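Local coordinates for protein peptidoglycan D,D-transpeptidase FtsI (Burkholderia pseudomallei, PDB 6HZI) that probably cross-links peptidoglycan as the D,D-transpeptidase penicillin-binding protein 3, an enzyme of the beta-lactamase superfamily, at residues 113-121 against 234-244; 274-282 against 306-314. All blocks are in the same frame, centred on the assembly; numbering follows the deposited sequence.

Interaction 1: residues 113-121 against 234-244; sequences TVGGVIQKS and MLESVVSPQGT
K120 reaches Q242 through a bend in its side chain. Its CG lies beside the backbone N, and chi2 of -75° folds the chain round towards the 240-243 turn. K120 NZ then gives a 2.6 Å hydrogen bond to Q242 O, lying in the carbonyl plane on a lone pair. Q119 instead has its CG anti to the backbone N (chi1 173°) and runs out extended, past S237, to the last turn of the other helix. S240 N and S240 OG bond S237 O there, and Q119 NE2 adds a weak third bond to S237 O at 3.4 Å. S237 OG touches Q119 CB while bonding to M234 O in its own helix.

The segment axes are 8.0 Å apart and cross at -40°. The apolar contacts come from V114, G115 and I118. M234 CG lies 3.7 Å from G115 CA, and the sulfur and CE of M234 pass over the same backbone. The side chains of I118 and M234 cross at about a right angle. I118 CG2 also meets V238 CG2 at 3.8 Å. V74 of helix 70-79 adds to this core.

T244 N bonds Q119 O at 3.2 Å, while T244 OG1 is buried without a partner. Beyond Q119 and K120, S121 ends the helix in a Schellman motif. Its OG bonds K258, K70 and S67, consistent with the serine of an SxN active-site motif. The K120, Q119 and T244 bonds fasten the helix end that leads into S121, and so probably help fix where that serine sits.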
loop_
_atom_site.group_PDB
_atom_site.type_symbol
_atom_site.label_atom_id
_atom_site.label_comp_id
_atom_site.label_asym_id
_atom_site.label_seq_id
_atom_site.Cartn_x
_atom_site.Cartn_y
_atom_site.Cartn_z
ATOM N N THR A 113 -7.079 -19.809 0.803
ATOM C CA THR A 113 -6.314 -19.678 -0.462
ATOM C C THR A 113 -5.331 -18.521 -0.372
ATOM O O THR A 113 -5.460 -17.686 0.562
ATOM C CB THR A 113 -7.238 -19.367 -1.628
ATOM O OG1 THR A 113 -7.718 -18.049 -1.374
ATOM C CG2 THR A 113 -8.308 -20.422 -1.734
ATOM N N VAL A 114 -4.402 -18.458 -1.329
ATOM C CA VAL A 114 -3.388 -17.360 -1.401
ATOM C C VAL A 114 -4.132 -16.022 -1.416
ATOM O O VAL A 114 -3.805 -15.167 -0.617
ATOM C CB VAL A 114 -2.436 -17.540 -2.597
ATOM C CG1 VAL A 114 -1.663 -16.271 -2.900
ATOM C CG2 VAL A 114 -1.453 -18.680 -2.311
ATOM N N GLY A 115 -5.177 -15.926 -2.219
ATOM C CA GLY A 115 -6.115 -14.800 -2.195
ATOM C C GLY A 115 -6.672 -14.549 -0.810
ATOM O O GLY A 115 -6.648 -13.361 -0.364
ATOM N N GLY A 116 -7.175 -15.614 -0.169
ATOM C CA GLY A 116 -7.661 -15.579 1.225
ATOM C C GLY A 116 -6.676 -14.890 2.169
ATOM O O GLY A 116 -7.110 -14.097 3.019
ATOM N N VAL A 117 -5.379 -15.130 1.988
ATOM C CA VAL A 117 -4.320 -14.579 2.869
ATOM C C VAL A 117 -4.320 -13.066 2.708
ATOM O O VAL A 117 -4.160 -12.401 3.738
ATOM C CB VAL A 117 -2.953 -15.229 2.563
ATOM C CG1 VAL A 117 -1.730 -14.550 3.217
ATOM C CG2 VAL A 117 -3.003 -16.707 2.968
ATOM N N ILE A 118 -4.492 -12.543 1.493
ATOM C CA ILE A 118 -4.583 -11.075 1.292
ATOM C C ILE A 118 -5.904 -10.575 1.881
ATOM O O ILE A 118 -5.891 -9.578 2.597
ATOM C CB ILE A 118 -4.466 -10.710 -0.186
ATOM C CG1 ILE A 118 -3.092 -11.077 -0.720
ATOM C CG2 ILE A 118 -4.772 -9.241 -0.409
ATOM C CD1 ILE A 118 -1.943 -10.572 0.137
ATOM N N GLN A 119 -6.998 -11.288 1.628
ATOM C CA GLN A 119 -8.320 -10.791 2.004
ATOM C C GLN A 119 -8.368 -10.681 3.533
ATOM O O GLN A 119 -8.983 -9.737 4.048
ATOM C CB GLN A 119 -9.375 -11.738 1.446
ATOM C CG GLN A 119 -10.783 -11.403 1.935
ATOM C CD GLN A 119 -11.771 -12.349 1.325
ATOM O OE1 GLN A 119 -11.610 -13.557 1.422
ATOM N NE2 GLN A 119 -12.759 -11.794 0.653
ATOM N N LYS A 120 -7.816 -11.657 4.240
ATOM C CA LYS A 120 -7.998 -11.754 5.703
ATOM C C LYS A 120 -6.806 -11.137 6.390
ATOM O O LYS A 120 -6.805 -11.102 7.629
ATOM C CB LYS A 120 -8.137 -13.207 6.128
ATOM C CG LYS A 120 -9.372 -13.854 5.549
ATOM C CD LYS A 120 -10.653 -13.448 6.183
ATOM C CE LYS A 120 -11.816 -14.049 5.414
ATOM N NZ LYS A 120 -13.103 -13.440 5.818
ATOM N N SER A 121 -5.807 -10.751 5.606
ATOM C CA SER A 121 -4.571 -10.118 6.117
ATOM C C SER A 121 -3.924 -11.082 7.127
ATOM O O SER A 121 -3.618 -10.712 8.218
ATOM C CB SER A 121 -4.922 -8.750 6.701
ATOM O OG SER A 121 -3.775 -7.958 6.923
ATOM N N MET A 234 -7.439 -9.815 -5.796
ATOM C CA MET A 234 -7.279 -9.978 -4.345
ATOM C C MET A 234 -7.444 -8.624 -3.625
ATOM O O MET A 234 -8.051 -8.614 -2.546
ATOM C CB MET A 234 -5.908 -10.589 -4.036
ATOM C CG MET A 234 -5.747 -12.006 -4.516
ATOM S SD MET A 234 -3.986 -12.503 -4.366
ATOM C CE MET A 234 -3.992 -14.031 -5.313
ATOM N N LEU A 235 -6.890 -7.510 -4.126
ATOM C CA LEU A 235 -7.040 -6.213 -3.394
ATOM C C LEU A 235 -8.527 -5.848 -3.322
ATOM O O LEU A 235 -8.983 -5.314 -2.290
ATOM C CB LEU A 235 -6.229 -5.095 -4.064
ATOM C CG LEU A 235 -4.706 -5.281 -3.990
ATOM C CD1 LEU A 235 -3.980 -4.249 -4.841
ATOM C CD2 LEU A 235 -4.190 -5.284 -2.551
ATOM N N GLU A 236 -9.273 -6.134 -4.378
ATOM C CA GLU A 236 -10.743 -5.912 -4.409
ATOM C C GLU A 236 -11.408 -6.764 -3.311
ATOM O O GLU A 236 -12.273 -6.236 -2.555
ATOM C CB GLU A 236 -11.266 -6.163 -5.809
ATOM C CG GLU A 236 -12.740 -5.835 -5.907
ATOM C CD GLU A 236 -13.248 -5.693 -7.336
ATOM O OE1 GLU A 236 -14.410 -5.207 -7.481
ATOM O OE2 GLU A 236 -12.450 -6.036 -8.311
ATOM N N SER A 237 -10.941 -7.986 -3.094
ATOM C CA SER A 237 -11.604 -8.859 -2.101
ATOM C C SER A 237 -11.467 -8.241 -0.702
ATOM O O SER A 237 -12.371 -8.469 0.149
ATOM C CB SER A 237 -11.099 -10.257 -2.184
ATOM O OG SER A 237 -9.767 -10.388 -1.666
ATOM N N VAL A 238 -10.419 -7.452 -0.452
ATOM C CA VAL A 238 -10.149 -6.837 0.896
ATOM C C VAL A 238 -11.303 -5.915 1.329
ATOM O O VAL A 238 -11.536 -5.787 2.559
ATOM C CB VAL A 238 -8.838 -6.034 0.878
ATOM C CG1 VAL A 238 -8.716 -5.127 2.093
ATOM C CG2 VAL A 238 -7.626 -6.943 0.748
ATOM N N VAL A 239 -11.934 -5.241 0.362
ATOM C CA VAL A 239 -12.914 -4.165 0.623
ATOM C C VAL A 239 -14.313 -4.712 0.381
ATOM O O VAL A 239 -15.199 -3.938 0.114
ATOM C CB VAL A 239 -12.583 -2.940 -0.230
ATOM C CG1 VAL A 239 -13.502 -1.776 0.082
ATOM C CG2 VAL A 239 -11.142 -2.519 0.005
ATOM N N SER A 240 -14.483 -6.012 0.575
ATOM C CA SER A 240 -15.784 -6.710 0.665
ATOM C C SER A 240 -16.134 -6.936 2.130
ATOM O O SER A 240 -15.335 -6.714 3.043
ATOM C CB SER A 240 -15.772 -8.001 -0.154
ATOM O OG SER A 240 -15.047 -9.035 0.497
ATOM N N PRO A 241 -17.388 -7.354 2.406
ATOM C CA PRO A 241 -17.795 -7.704 3.767
ATOM C C PRO A 241 -16.881 -8.759 4.400
ATOM O O PRO A 241 -16.625 -8.639 5.559
ATOM C CB PRO A 241 -19.237 -8.202 3.546
ATOM C CG PRO A 241 -19.721 -7.389 2.345
ATOM C CD PRO A 241 -18.508 -7.412 1.441
ATOM N N GLN A 242 -16.338 -9.681 3.601
ATOM C CA GLN A 242 -15.440 -10.784 4.058
ATOM C C GLN A 242 -13.972 -10.333 4.151
ATOM O O GLN A 242 -13.164 -11.112 4.652
ATOM C CB GLN A 242 -15.482 -11.965 3.086
ATOM C CG GLN A 242 -16.838 -12.633 2.958
ATOM C CD GLN A 242 -17.859 -11.813 2.203
ATOM O OE1 GLN A 242 -17.561 -11.085 1.243
ATOM N NE2 GLN A 242 -19.092 -11.911 2.671
ATOM N N GLY A 243 -13.609 -9.143 3.662
ATOM C CA GLY A 243 -12.239 -8.618 3.820
ATOM C C GLY A 243 -12.034 -7.931 5.159
ATOM O O GLY A 243 -13.014 -7.697 5.832
ATOM N N THR A 244 -10.806 -7.534 5.483
ATOM C CA THR A 244 -10.508 -6.744 6.694
ATOM C C THR A 244 -10.748 -5.232 6.475
ATOM O O THR A 244 -10.815 -4.539 7.472
ATOM C CB THR A 244 -9.077 -7.002 7.174
ATOM O OG1 THR A 244 -8.210 -6.606 6.121
ATOM C CG2 THR A 244 -8.797 -8.443 7.519
#

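Interaction 2: residues 274-282 against 306-314; sequences KYRASFVGM and GGQVSGPVF
F314 N bonds S310 O at 2.9 Å within an early turn of helix 310-324, and both side chains face strand 274-282. S310 packs against the strand backbone. Its CB lies 3.4 Å from A277 O, and its OG lies 3.5 Å from F279 CB. The OG sits between the backbone N and the carbonyl carbon (chi1 53°), which places it beside the strand at S278 and F279.

The aromatic pair F279 and F314 carries much of the contact. The edge of F279 points at the face of F314, with ring centroids 4.6 Å apart and planes at 55°. F279 CE1 stands over the centre of the F314 ring. The far end of F314 reaches G281, where CE1 is 3.4 Å from G281 CA. G281 has no side chain, so the ring can lie close to the strand. M282 N approaches the ring at its edge.

This is the C-terminal helix of the transpeptidase fold lying on the central antiparallel sheet. The strand alternates: Y275, A277 and F279 point towards 306-314, while R276, S278 and V280 point away. S278 OG bonds S295 on the neighbouring strand, and V280 and M282 pack on Y194 of helix 187-198.

The loop before the helix extends the contact along the strand. A277 CB touches V309 CG2 at 3.8 Å and also meets G307 O. The same carbonyl comes to the edge of the Y275 ring, near its plane. Y275 OH lies 3.2 Å from G307 CA. Next to G307, Q308 turns to S259 on strand 256-266 through NE2.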
loop_
_atom_site.group_PDB
_atom_site.type_symbol
_atom_site.label_atom_id
_atom_site.label_comp_id
_atom_site.label_asym_id
_atom_site.label_seq_id
_atom_site.Cartn_x
_atom_site.Cartn_y
_atom_site.Cartn_z
ATOM N N LYS A 274 -0.193 4.128 20.553
ATOM C CA LYS A 274 0.618 5.052 19.724
ATOM C C LYS A 274 0.953 4.310 18.421
ATOM O O LYS A 274 1.981 3.592 18.359
ATOM C CB LYS A 274 1.785 5.583 20.558
ATOM C CG LYS A 274 1.404 6.616 21.623
ATOM C CD LYS A 274 2.518 6.935 22.624
ATOM C CE LYS A 274 2.118 7.920 23.702
ATOM N NZ LYS A 274 3.261 8.217 24.595
ATOM N N TYR A 275 0.082 4.438 17.413
ATOM C CA TYR A 275 0.248 3.748 16.108
ATOM C C TYR A 275 -0.092 4.651 14.907
ATOM O O TYR A 275 -0.813 5.661 15.035
ATOM C CB TYR A 275 -0.650 2.517 16.085
ATOM C CG TYR A 275 -2.113 2.872 16.068
ATOM C CD1 TYR A 275 -2.778 3.171 17.237
ATOM C CD2 TYR A 275 -2.824 2.896 14.888
ATOM C CE1 TYR A 275 -4.116 3.510 17.240
ATOM C CE2 TYR A 275 -4.166 3.204 14.871
ATOM C CZ TYR A 275 -4.804 3.539 16.049
ATOM O OH TYR A 275 -6.117 3.874 16.033
ATOM N N ARG A 276 0.356 4.211 13.725
ATOM C CA ARG A 276 0.128 4.863 12.411
ATOM C C ARG A 276 -0.752 3.968 11.536
ATOM O O ARG A 276 -0.408 2.793 11.306
ATOM C CB ARG A 276 1.474 5.127 11.750
ATOM C CG ARG A 276 1.345 5.782 10.390
ATOM C CD ARG A 276 2.617 5.508 9.636
ATOM N NE ARG A 276 3.725 6.226 10.246
ATOM C CZ ARG A 276 3.921 7.531 10.086
ATOM N NH1 ARG A 276 3.057 8.249 9.391
ATOM N NH2 ARG A 276 4.950 8.116 10.651
ATOM N N ALA A 277 -1.881 4.491 11.095
ATOM C CA ALA A 277 -2.846 3.729 10.274
ATOM C C ALA A 277 -2.663 4.160 8.818
ATOM O O ALA A 277 -2.914 5.341 8.516
ATOM C CB ALA A 277 -4.258 3.995 10.719
ATOM N N SER A 278 -2.195 3.253 7.965
ATOM C CA SER A 278 -1.951 3.558 6.540
ATOM C C SER A 278 -2.813 2.658 5.651
ATOM O O SER A 278 -3.245 1.553 6.068
ATOM C CB SER A 278 -0.497 3.495 6.256
ATOM O OG SER A 278 0.213 4.359 7.141
ATOM N N PHE A 279 -3.161 3.172 4.492
ATOM C CA PHE A 279 -3.943 2.447 3.476
ATOM C C PHE A 279 -3.424 2.831 2.095
ATOM O O PHE A 279 -3.205 4.049 1.845
ATOM C CB PHE A 279 -5.432 2.777 3.586
ATOM C CG PHE A 279 -6.285 1.822 2.783
ATOM C CD1 PHE A 279 -6.537 2.061 1.434
ATOM C CD2 PHE A 279 -6.770 0.655 3.371
ATOM C CE1 PHE A 279 -7.272 1.157 0.682
ATOM C CE2 PHE A 279 -7.522 -0.231 2.619
ATOM C CZ PHE A 279 -7.720 -0.005 1.268
ATOM N N VAL A 280 -3.261 1.840 1.214
ATOM C CA VAL A 280 -2.874 2.087 -0.203
ATOM C C VAL A 280 -3.762 1.227 -1.085
ATOM O O VAL A 280 -3.935 0.015 -0.779
ATOM C CB VAL A 280 -1.391 1.805 -0.461
ATOM C CG1 VAL A 280 -0.989 2.160 -1.887
ATOM C CG2 VAL A 280 -0.536 2.552 0.545
ATOM N N GLY A 281 -4.329 1.859 -2.113
ATOM C CA GLY A 281 -5.177 1.181 -3.090
ATOM C C GLY A 281 -5.252 1.909 -4.413
ATOM O O GLY A 281 -4.470 2.825 -4.674
ATOM N N MET A 282 -6.216 1.510 -5.217
ATOM C CA MET A 282 -6.303 1.889 -6.617
ATOM C C MET A 282 -7.755 1.661 -7.025
ATOM O O MET A 282 -8.403 0.797 -6.400
ATOM C CB MET A 282 -5.354 1.023 -7.440
ATOM C CG MET A 282 -5.611 -0.477 -7.300
ATOM S SD MET A 282 -4.304 -1.448 -8.054
ATOM C CE MET A 282 -3.022 -1.253 -6.806
ATOM N N GLY A 306 -12.473 2.487 14.772
ATOM C CA GLY A 306 -11.485 1.959 15.745
ATOM C C GLY A 306 -10.059 2.415 15.429
ATOM O O GLY A 306 -9.788 3.645 15.535
ATOM N N GLY A 307 -9.194 1.461 15.036
ATOM C CA GLY A 307 -7.820 1.656 14.516
ATOM C C GLY A 307 -7.740 1.884 13.000
ATOM O O GLY A 307 -6.744 2.476 12.579
ATOM N N GLN A 308 -8.734 1.436 12.212
ATOM C CA GLN A 308 -8.792 1.462 10.712
ATOM C C GLN A 308 -9.382 2.796 10.206
ATOM O O GLN A 308 -10.493 2.778 9.568
ATOM C CB GLN A 308 -9.630 0.280 10.192
ATOM C CG GLN A 308 -8.960 -1.095 10.287
ATOM C CD GLN A 308 -7.879 -1.319 9.240
ATOM O OE1 GLN A 308 -8.042 -0.968 8.065
ATOM N NE2 GLN A 308 -6.779 -1.924 9.661
ATOM N N VAL A 309 -8.681 3.906 10.509
ATOM C CA VAL A 309 -9.121 5.323 10.294
ATOM C C VAL A 309 -8.749 5.760 8.878
ATOM O O VAL A 309 -9.431 6.624 8.369
ATOM C CB VAL A 309 -8.577 6.297 11.365
ATOM C CG1 VAL A 309 -9.041 5.902 12.751
ATOM C CG2 VAL A 309 -7.070 6.466 11.398
ATOM N N SER A 310 -7.757 5.126 8.245
ATOM C CA SER A 310 -7.188 5.522 6.922
ATOM C C SER A 310 -8.119 5.091 5.768
ATOM O O SER A 310 -8.206 5.841 4.771
ATOM C CB SER A 310 -5.762 4.991 6.771
ATOM O OG SER A 310 -5.745 3.577 7.023
ATOM N N GLY A 311 -8.760 3.917 5.864
ATOM C CA GLY A 311 -9.651 3.345 4.827
ATOM C C GLY A 311 -10.766 4.294 4.389
ATOM O O GLY A 311 -11.023 4.515 3.198
ATOM N N PRO A 312 -11.487 4.909 5.340
ATOM C CA PRO A 312 -12.537 5.858 4.970
ATOM C C PRO A 312 -11.967 7.145 4.334
ATOM O O PRO A 312 -12.610 7.719 3.468
ATOM C CB PRO A 312 -13.256 6.105 6.308
ATOM C CG PRO A 312 -12.784 5.000 7.216
ATOM C CD PRO A 312 -11.368 4.703 6.785
ATOM N N VAL A 313 -10.752 7.546 4.700
ATOM C CA VAL A 313 -10.109 8.730 4.056
ATOM C C VAL A 313 -9.770 8.378 2.605
ATOM O O VAL A 313 -10.093 9.194 1.746
ATOM C CB VAL A 313 -8.882 9.234 4.822
ATOM C CG1 VAL A 313 -8.298 10.448 4.134
ATOM C CG2 VAL A 313 -9.238 9.558 6.259
ATOM N N PHE A 314 -9.168 7.200 2.357
ATOM C CA PHE A 314 -8.977 6.607 1.003
ATOM C C PHE A 314 -10.317 6.665 0.249
ATOM O O PHE A 314 -10.413 7.203 -0.918
ATOM C CB PHE A 314 -8.497 5.154 1.096
ATOM C CG PHE A 314 -8.470 4.390 -0.206
ATOM C CD1 PHE A 314 -7.319 4.440 -0.948
ATOM C CD2 PHE A 314 -9.525 3.607 -0.689
ATOM C CE1 PHE A 314 -7.203 3.760 -2.143
ATOM C CE2 PHE A 314 -9.405 2.943 -1.913
ATOM C CZ PHE A 314 -8.245 3.025 -2.634
#

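How the interactions relate
Interaction 1 closes before interaction 2 opens along the chain, and their centres are about 16 Å apart. Both belong to the transpeptidase domain. Interaction 1 joins two helices of the helical part. Interaction 2 joins a central strand of the antiparallel sheet to helix 310-324. They meet where L235 CD1 packs on M282 CE at 3.7 Å, and L235 and M282 both also touch helix 187-198. Strand 256-266, next to 274-283 in the sheet, carries K258, which bonds S121 of interaction 1, and S259, which bonds Q308 of interaction 2. Interaction 1 supplies S121 to the probable active site with S67, K70 and K258, while F279 of interaction 2 lies near it without touching.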